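Local coordinates for protein member of DUF4221 family (Bacteroides vulgatus, PDB 3S9J) that is of unknown function but folds as a six-bladed beta-propeller, with sodium ions bound in the crystal, at residues K260-E263 against N264-W268; Y296-P299 against K300-F304; K320-G323 against K324-F327; G334-G337 against L338-S341. One frame throughout, in Å; residues are numbered along the deposited sequence. Where two conformers were deposited one is given.

Contact 1: residues K260-E263 against N264-W268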
# COMPACT_ATOMS: atom_id res chain seq x y z
N LYS A 260 19.16 6.05 6.07
CA LYS A 260 19.49 4.61 6.09
C LYS A 260 18.28 3.80 5.70
O LYS A 260 18.36 2.90 4.85
CB LYS A 260 20.04 4.19 7.44
CG LYS A 260 21.50 4.59 7.63
CD LYS A 260 22.12 3.99 8.86
CE LYS A 260 21.61 4.62 10.14
NZ LYS A 260 22.54 4.38 11.30
N LEU A 261 17.12 4.14 6.26
CA LEU A 261 15.91 3.43 5.88
C LEU A 261 15.53 3.62 4.43
O LEU A 261 15.04 2.69 3.79
CB LEU A 261 14.73 3.83 6.76
CG LEU A 261 14.78 3.27 8.18
CD1 LEU A 261 13.81 4.08 9.11
CD2 LEU A 261 14.41 1.80 8.18
N ASN A 262 15.73 4.81 3.88
CA ASN A 262 15.42 5.15 2.53
C ASN A 262 16.27 4.36 1.50
O ASN A 262 15.82 3.91 0.44
CB ASN A 262 15.74 6.64 2.37
CG ASN A 262 15.02 7.22 1.22
OD1 ASN A 262 14.14 6.58 0.71
ND2 ASN A 262 15.39 8.44 0.80
N GLU A 263 17.56 4.28 1.83
CA GLU A 263 18.57 3.79 0.87
C GLU A 263 18.86 2.28 0.97
O GLU A 263 19.14 1.64 -0.04
CB GLU A 263 19.88 4.60 1.00
CG GLU A 263 20.74 4.24 2.23
CD GLU A 263 21.88 5.21 2.56
OE1 GLU A 263 22.21 6.16 1.79
OE2 GLU A 263 22.54 4.96 3.62
N ASN A 264 18.78 1.73 2.17
CA ASN A 264 19.11 0.31 2.40
C ASN A 264 18.12 -0.61 1.69
O ASN A 264 16.95 -0.22 1.40
CB ASN A 264 19.15 0.02 3.89
CG ASN A 264 20.46 0.47 4.55
OD1 ASN A 264 21.44 0.71 3.88
ND2 ASN A 264 20.47 0.55 5.87
N PRO A 265 18.55 -1.84 1.37
CA PRO A 265 17.59 -2.78 0.78
C PRO A 265 16.45 -3.11 1.74
O PRO A 265 16.64 -3.11 2.95
CB PRO A 265 18.46 -4.04 0.49
CG PRO A 265 19.57 -3.93 1.46
CD PRO A 265 19.87 -2.47 1.60
N ARG A 266 15.26 -3.34 1.20
CA ARG A 266 14.11 -3.73 2.00
C ARG A 266 13.03 -4.19 1.07
O ARG A 266 13.08 -3.93 -0.14
CB ARG A 266 13.58 -2.58 2.85
CG ARG A 266 13.10 -1.37 2.07
CD ARG A 266 12.45 -0.36 3.03
NE ARG A 266 12.29 0.96 2.42
CZ ARG A 266 11.93 2.06 3.08
NH1 ARG A 266 11.68 2.03 4.39
NH2 ARG A 266 11.84 3.23 2.44
N TYR A 267 12.04 -4.85 1.64
CA TYR A 267 10.87 -5.23 0.88
C TYR A 267 9.88 -4.05 0.90
O TYR A 267 9.98 -3.13 1.72
CB TYR A 267 10.26 -6.54 1.41
CG TYR A 267 11.29 -7.63 1.22
CD1 TYR A 267 11.44 -8.24 -0.01
CD2 TYR A 267 12.21 -7.92 2.21
CE1 TYR A 267 12.45 -9.16 -0.25
CE2 TYR A 267 13.23 -8.86 1.98
CZ TYR A 267 13.34 -9.46 0.75
OH TYR A 267 14.35 -10.37 0.51
N TRP A 268 8.94 -4.09 -0.05
CA TRP A 268 7.91 -3.05 -0.13
C TRP A 268 6.54 -3.74 -0.29
O TRP A 268 6.19 -4.51 0.59
CB TRP A 268 8.24 -1.97 -1.19
CG TRP A 268 7.53 -0.67 -0.94
CD1 TRP A 268 6.58 -0.08 -1.72
CD2 TRP A 268 7.72 0.20 0.17
NE1 TRP A 268 6.17 1.10 -1.17
CE2 TRP A 268 6.85 1.30 -0.00
CE3 TRP A 268 8.53 0.16 1.31
CZ2 TRP A 268 6.78 2.34 0.90
CZ3 TRP A 268 8.45 1.22 2.22
CH2 TRP A 268 7.58 2.29 2.00
O HOH W 1 15.63 0.11 3.97
O HOH W 2 13.12 3.60 -0.28
O HOH W 3 23.19 2.68 4.58
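Asn-264 N reaches back to Lys-260 O, an i to i+4 hydrogen bond of 3.0 Å with an N-H...O angle of 157°, and this closes the last turn of the helix just where Asn-264 leaves helical geometry. Its CB and CG also rest against that same oxygen. The second direct contact is probably electrostatic in the main. Leu-261 O sits 3.2 Å above the plane of the Arg-266 guanidinium, over its centre, with CZ 3.3 Å away, so the carbonyl faces the positive group without a hydrogen bond. On the opposite face lies Trp-268 CZ3, leaving the guanidinium sandwiched. Arg-266 CG is placed between the backbone N and the carbonyl carbon (chi1 60°), and the extended chain beyond it carries the guanidinium back to the carbonyl of Leu-261 at the helix end. Arg-266 NE forms a salt bridge with Glu-284 OE1.

Water does the rest of the bridging. One molecule donates to Leu-261 O at 2.7 Å and, weakly, to Asn-264 O. Another lies 2.8 Å from Asn-262 O, within hydrogen-bonding distance, and accepts from Arg-266 NH2 at 3.0 Å. A third gives its protons to Glu-263 OE2 and Asn-264 OD1, while Glu-263 OE1 accepts from Leu-289 N.

Helix 255-263 thus leads through Asn-264 and Pro-265 into strand 266-273, the first strand, at one edge of its four-stranded propeller blade, which pairs antiparallel with strand 278-284.

Contact 2: residues Y296-P299 against K300-F304. With FMT (formic acid), chain K.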
# COMPACT_ATOMS: atom_id res chain seq x y z
N TYR A 296 13.83 11.98 2.22
CA TYR A 296 12.49 11.62 2.65
C TYR A 296 11.72 10.80 1.61
O TYR A 296 10.63 10.31 1.88
CB TYR A 296 11.73 12.89 3.08
CG TYR A 296 12.26 13.46 4.39
CD1 TYR A 296 12.16 12.76 5.57
CD2 TYR A 296 12.84 14.71 4.44
CE1 TYR A 296 12.65 13.26 6.75
CE2 TYR A 296 13.32 15.21 5.60
CZ TYR A 296 13.22 14.50 6.76
OH TYR A 296 13.69 15.02 7.95
N GLU A 297 12.29 10.59 0.44
CA GLU A 297 11.59 9.80 -0.58
C GLU A 297 12.54 8.81 -1.24
O GLU A 297 13.76 9.03 -1.29
CB GLU A 297 10.96 10.72 -1.63
CG GLU A 297 9.82 11.64 -1.08
CD GLU A 297 8.54 10.90 -0.57
OE1 GLU A 297 8.21 9.80 -1.07
OE2 GLU A 297 7.84 11.47 0.31
N THR A 298 11.98 7.72 -1.76
CA THR A 298 12.77 6.73 -2.48
C THR A 298 13.41 7.38 -3.70
O THR A 298 12.75 8.10 -4.51
CB THR A 298 11.91 5.52 -2.89
OG1 THR A 298 11.30 4.96 -1.72
CG2 THR A 298 12.77 4.46 -3.65
N PRO A 299 14.73 7.20 -3.84
CA PRO A 299 15.40 7.81 -4.97
C PRO A 299 14.88 7.31 -6.30
O PRO A 299 14.54 6.13 -6.44
CB PRO A 299 16.87 7.34 -4.80
CG PRO A 299 17.01 7.10 -3.38
CD PRO A 299 15.70 6.55 -2.92
N LYS A 300 14.88 8.20 -7.29
CA LYS A 300 14.35 7.85 -8.62
C LYS A 300 15.21 6.77 -9.25
O LYS A 300 14.76 6.03 -10.10
CB LYS A 300 14.33 9.08 -9.52
CG LYS A 300 13.63 10.30 -8.95
CD LYS A 300 12.28 10.02 -8.40
CE LYS A 300 11.62 11.34 -7.98
NZ LYS A 300 10.29 11.08 -7.51
N GLY A 301 16.48 6.66 -8.83
CA GLY A 301 17.37 5.65 -9.39
C GLY A 301 17.42 4.31 -8.67
O GLY A 301 18.18 3.44 -9.08
N LYS A 302 16.61 4.13 -7.63
CA LYS A 302 16.68 2.89 -6.86
C LYS A 302 16.16 1.71 -7.68
O LYS A 302 15.10 1.77 -8.27
CB LYS A 302 15.95 3.01 -5.51
CG LYS A 302 16.42 1.93 -4.49
CD LYS A 302 15.83 2.20 -3.11
CE LYS A 302 16.50 1.30 -2.05
NZ LYS A 302 15.85 1.32 -0.67
N GLU A 303 16.96 0.66 -7.79
CA GLU A 303 16.54 -0.52 -8.52
C GLU A 303 15.63 -1.37 -7.65
O GLU A 303 15.62 -1.22 -6.41
CB GLU A 303 17.74 -1.31 -8.98
CG GLU A 303 18.59 -0.51 -9.96
CD GLU A 303 19.95 -1.10 -10.20
OE1 GLU A 303 20.58 -1.60 -9.23
OE2 GLU A 303 20.39 -1.02 -11.37
N PHE A 304 14.84 -2.21 -8.29
CA PHE A 304 13.93 -3.09 -7.56
C PHE A 304 13.68 -4.38 -8.31
O PHE A 304 14.05 -4.54 -9.48
CB PHE A 304 12.60 -2.38 -7.26
CG PHE A 304 11.77 -2.07 -8.47
CD1 PHE A 304 12.08 -0.96 -9.27
CD2 PHE A 304 10.66 -2.85 -8.79
CE1 PHE A 304 11.32 -0.65 -10.39
CE2 PHE A 304 9.90 -2.55 -9.92
CZ PHE A 304 10.24 -1.44 -10.72
C FMT K . 8.17 11.05 -10.14
O1 FMT K . 9.31 10.54 -9.88
O2 FMT K . 7.54 11.76 -9.35
O HOH W 4 10.27 8.31 -5.41
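Thr-298 O and Lys-300 NZ are joined through a water, which donates to the carbonyl oxygen at 2.6 Å and accepts only weakly from the ammonium. The same NZ, on a chain bent at chi2, donates to O1 of a formic acid molecule, probably from the crystallisation liquor, at 2.6 Å; Tyr-26 OH and Leu-345 N are also hydrogen-bonded to it.

Lys-302 N donates to Pro-299 O (3.1 Å, N-H...O angle 168°), closing a type I beta turn from Pro-299 to Lys-302. A glycerol, probably of the same origin, bonds to that oxygen.

Beside the turn, the methyl Thr-298 CG2 packs on the aliphatic chain of Lys-302, 3.8 Å from CD and 4.0 Å from CB, the two side chains crossing at about a right angle. With CG anti to the backbone N (chi1 -160°), Lys-302 then stretches past the methyl to put NZ in a salt bridge with Glu-284. Thr-298 OG1 is bonded to Lys-329 NZ.

The turn belongs to the long connection between strands 278-284 and 304-309. It lies against the end of helix 255-263, where Thr-298 and Pro-299 touch Asn-262, and Lys-300 pairs through its backbone with Lys-324 on the loop after strand 315-321.

Contact 3: residues K320-G323 against K324-F327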
# COMPACT_ATOMS: atom_id res chain seq x y z
N LYS A 320 14.09 -8.59 -12.10
CA LYS A 320 14.76 -7.37 -11.65
C LYS A 320 14.41 -6.24 -12.62
O LYS A 320 14.25 -6.46 -13.82
CB LYS A 320 16.28 -7.60 -11.58
CG LYS A 320 17.08 -6.65 -10.66
CD LYS A 320 18.36 -7.38 -10.15
CE LYS A 320 19.60 -6.52 -10.14
NZ LYS A 320 19.45 -5.27 -9.35
N PHE A 321 14.27 -5.04 -12.09
CA PHE A 321 13.91 -3.87 -12.86
C PHE A 321 14.94 -2.78 -12.67
O PHE A 321 15.51 -2.62 -11.59
CB PHE A 321 12.55 -3.32 -12.42
CG PHE A 321 11.40 -4.25 -12.71
CD1 PHE A 321 11.12 -5.32 -11.87
CD2 PHE A 321 10.58 -4.04 -13.79
CE1 PHE A 321 10.08 -6.17 -12.13
CE2 PHE A 321 9.53 -4.89 -14.04
CZ PHE A 321 9.29 -5.96 -13.20
N PRO A 322 15.16 -1.98 -13.73
CA PRO A 322 16.10 -0.88 -13.62
C PRO A 322 15.55 0.29 -12.84
O PRO A 322 14.34 0.41 -12.66
CB PRO A 322 16.35 -0.48 -15.08
CG PRO A 322 15.03 -0.81 -15.74
CD PRO A 322 14.56 -2.07 -15.08
N GLY A 323 16.43 1.17 -12.38
CA GLY A 323 16.00 2.45 -11.84
C GLY A 323 15.70 3.44 -12.98
O GLY A 323 15.89 3.10 -14.15
N LYS A 324 15.26 4.64 -12.61
CA LYS A 324 15.05 5.78 -13.51
C LYS A 324 14.01 5.49 -14.60
O LYS A 324 14.05 6.08 -15.67
CB LYS A 324 16.39 6.26 -14.12
CG LYS A 324 17.27 7.01 -13.11
CD LYS A 324 18.45 7.66 -13.79
CE LYS A 324 19.30 6.61 -14.49
NZ LYS A 324 20.04 5.74 -13.50
N LYS A 325 13.07 4.60 -14.30
CA LYS A 325 12.08 4.20 -15.30
C LYS A 325 10.68 4.04 -14.73
O LYS A 325 9.72 4.56 -15.32
CB LYS A 325 12.50 2.89 -15.97
CG LYS A 325 11.60 2.51 -17.15
CD LYS A 325 12.18 1.38 -18.02
CE LYS A 325 11.25 1.18 -19.25
NZ LYS A 325 11.71 0.06 -20.09
N TYR A 326 10.55 3.34 -13.61
CA TYR A 326 9.26 3.06 -13.03
C TYR A 326 9.01 3.84 -11.75
O TYR A 326 9.94 4.22 -11.03
CB TYR A 326 9.14 1.56 -12.71
CG TYR A 326 9.31 0.72 -13.93
CD1 TYR A 326 8.25 0.54 -14.83
CD2 TYR A 326 10.52 0.11 -14.23
CE1 TYR A 326 8.41 -0.21 -15.98
CE2 TYR A 326 10.68 -0.65 -15.38
CZ TYR A 326 9.63 -0.80 -16.24
OH TYR A 326 9.78 -1.51 -17.39
N PHE A 327 7.73 4.07 -11.47
CA PHE A 327 7.29 4.64 -10.22
C PHE A 327 6.47 3.53 -9.55
O PHE A 327 5.23 3.47 -9.70
CB PHE A 327 6.48 5.93 -10.43
CG PHE A 327 6.27 6.70 -9.18
CD1 PHE A 327 7.21 7.65 -8.76
CD2 PHE A 327 5.21 6.43 -8.34
CE1 PHE A 327 7.05 8.35 -7.55
CE2 PHE A 327 5.06 7.13 -7.15
CZ PHE A 327 5.98 8.07 -6.76
O HOH W 5 12.72 2.51 -12.13
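Phe-321 and Tyr-326 meet across the loop that carries the chain from strand 315-321 of one beta-propeller blade to strand 327-334 of another. Their rings form a T-shaped pair: the edge of Phe-321 is directed at the face of Tyr-326, with planes at 89° and centroids 5.6 Å apart. The closest atoms are Phe-321 CD2 and Tyr-326 CE2, at 3.7 Å. Tyr-326 CG stands anti to its own carbonyl carbon (chi1 -59°), which turns the ring back toward the strand end.

Two more apolar contacts bear on the Tyr-326 ring. Pro-322 CD lies 4.1 Å from Tyr-326 CE2, and Lys-325 lays its CG over the Tyr-326 face opposite Phe-321, offset toward the rim. Phe-321 also stacks with Phe-304 of its own blade and meets Phe-360 of the next edge-to-face.

In the backbone, the bend in the chain passes through Lys-324, which has a positive phi (61°). Lys-324 is bonded through its backbone to Lys-300, and the carbonyls of Lys-325 and Tyr-326 accept from Asn-347 and Asn-344. Between the loop's two limbs, a water sits 2.7 Å from Pro-322 O and accepts from Tyr-326 N at 2.8 Å.

Contact 4: residues G334-G337 against L338-S341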
# COMPACT_ATOMS: atom_id res chain seq x y z
N GLY A 334 -4.48 -5.59 -12.61
CA GLY A 334 -5.66 -5.54 -13.46
C GLY A 334 -5.96 -6.90 -14.06
O GLY A 334 -5.22 -7.86 -13.84
N ARG A 335 -7.04 -6.98 -14.83
CA ARG A 335 -7.38 -8.25 -15.52
C ARG A 335 -6.22 -8.84 -16.30
O ARG A 335 -6.02 -10.05 -16.28
CB ARG A 335 -8.57 -8.03 -16.45
CG ARG A 335 -9.87 -7.75 -15.74
CD ARG A 335 -10.93 -7.33 -16.78
NE ARG A 335 -12.23 -7.14 -16.16
CZ ARG A 335 -13.37 -6.92 -16.83
NH1 ARG A 335 -13.39 -6.86 -18.15
NH2 ARG A 335 -14.49 -6.79 -16.16
N GLU A 336 -5.45 -8.00 -17.01
CA GLU A 336 -4.41 -8.46 -17.91
C GLU A 336 -3.06 -8.75 -17.26
O GLU A 336 -2.20 -9.43 -17.86
CB GLU A 336 -4.20 -7.45 -19.04
CG GLU A 336 -5.39 -7.32 -20.01
CD GLU A 336 -5.77 -8.64 -20.67
OE1 GLU A 336 -4.89 -9.47 -20.97
OE2 GLU A 336 -6.97 -8.85 -20.88
N GLY A 337 -2.85 -8.20 -16.07
CA GLY A 337 -1.60 -8.43 -15.36
C GLY A 337 -1.26 -7.39 -14.31
O GLY A 337 -2.14 -6.68 -13.80
N LEU A 338 0.04 -7.31 -14.00
CA LEU A 338 0.57 -6.37 -13.03
C LEU A 338 0.99 -5.10 -13.70
O LEU A 338 1.88 -5.10 -14.60
CB LEU A 338 1.77 -6.99 -12.30
CG LEU A 338 2.55 -6.10 -11.31
CD1 LEU A 338 1.65 -5.63 -10.16
CD2 LEU A 338 3.82 -6.81 -10.82
N TYR A 339 0.35 -4.01 -13.31
CA TYR A 339 0.64 -2.72 -13.90
C TYR A 339 1.54 -1.92 -12.98
O TYR A 339 1.25 -1.75 -11.81
CB TYR A 339 -0.63 -1.94 -14.16
CG TYR A 339 -1.49 -2.49 -15.29
CD1 TYR A 339 -2.40 -3.50 -15.04
CD2 TYR A 339 -1.45 -1.94 -16.55
CE1 TYR A 339 -3.23 -3.99 -16.06
CE2 TYR A 339 -2.29 -2.43 -17.58
CZ TYR A 339 -3.17 -3.46 -17.32
OH TYR A 339 -4.02 -3.95 -18.30
N ILE A 340 2.63 -1.39 -13.56
CA ILE A 340 3.59 -0.58 -12.82
C ILE A 340 3.74 0.72 -13.55
O ILE A 340 4.01 0.75 -14.78
CB ILE A 340 4.96 -1.28 -12.68
CG1 ILE A 340 4.80 -2.70 -12.12
CG2 ILE A 340 5.96 -0.44 -11.81
CD1 ILE A 340 6.13 -3.47 -11.97
N SER A 341 3.58 1.83 -12.82
CA SER A 341 3.66 3.14 -13.45
C SER A 341 5.04 3.43 -13.97
O SER A 341 6.07 3.02 -13.36
CB SER A 341 3.26 4.24 -12.47
OG SER A 341 3.44 5.54 -13.01
O HOH W 6 -6.12 -5.15 -17.28
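The Tyr-339 ring meets Gly-334 at its edge, with Gly-334 N lying in the ring plane 3.8 Å from CD1. Gly-337 O approaches obliquely, 3.4 Å from CD1. Tyr-339 CG, anti to the carbonyl carbon (chi1 -71°), brings the ring back toward the turn. Phe-332 is stacked with the ring, and Phe-357 and Cys-359 of strand 354-364 touch it as well. The carboxylate of Glu-336 stands perpendicular to the ring, although the two side chains run side by side and point the same way; the touch is made by Glu-336 CB, 3.6 Å from Tyr-339 OH. The carboxylate itself is held further out, where OE1 forms salt bridges with Lys-361 and Lys-14.

The backbone here is a tight beta hairpin joining strands 327-334 and 337-341, with Arg-335 and Glu-336 as its two-residue turn. Gly-334 and Gly-337 pair in both directions: Gly-334 N to Gly-337 O at 2.8 Å, and Gly-337 N to Gly-334 O at a longer 3.3 Å. Gly-337 adopts phi 158° and psi -157°, angles that call for a residue without CB, and the bare CA of Gly-334 lets Tyr-339 CE1 come within 3.9 Å.

Strand 337-341 also pairs with strand 354-364 on its other edge, through Leu-338 with Phe-360 and Ile-340 with Thr-358. At the phenol end, a water 2.6 Å from Tyr-339 OH accepts from Glu-336 N at 2.9 Å, tying the ring to the turn.

Overall arrangement
Followed from the N terminus, the four contacts come strictly in series; none nests within or crosses another. Contact 1 leads from helix 255-263 into the first strand of a blade, and contact 2 closes a turn in the connection between that blade's second and third strands. These two touch through Asn-262 with Glu-297 and Asn-264 with Lys-302. Contact 3 forms the loop leaving the blade's last strand; it is bound to contact 2 by backbone bonds at Phe-304 with Phe-321 and Lys-300 with Lys-324. Contact 4, joined to contact 3 where Phe-327 N meets Ser-341 O, is a hairpin of the following blade, in which strand 354-364 pairs with N-terminal strand 8-19, so the chain's two ends close the ring.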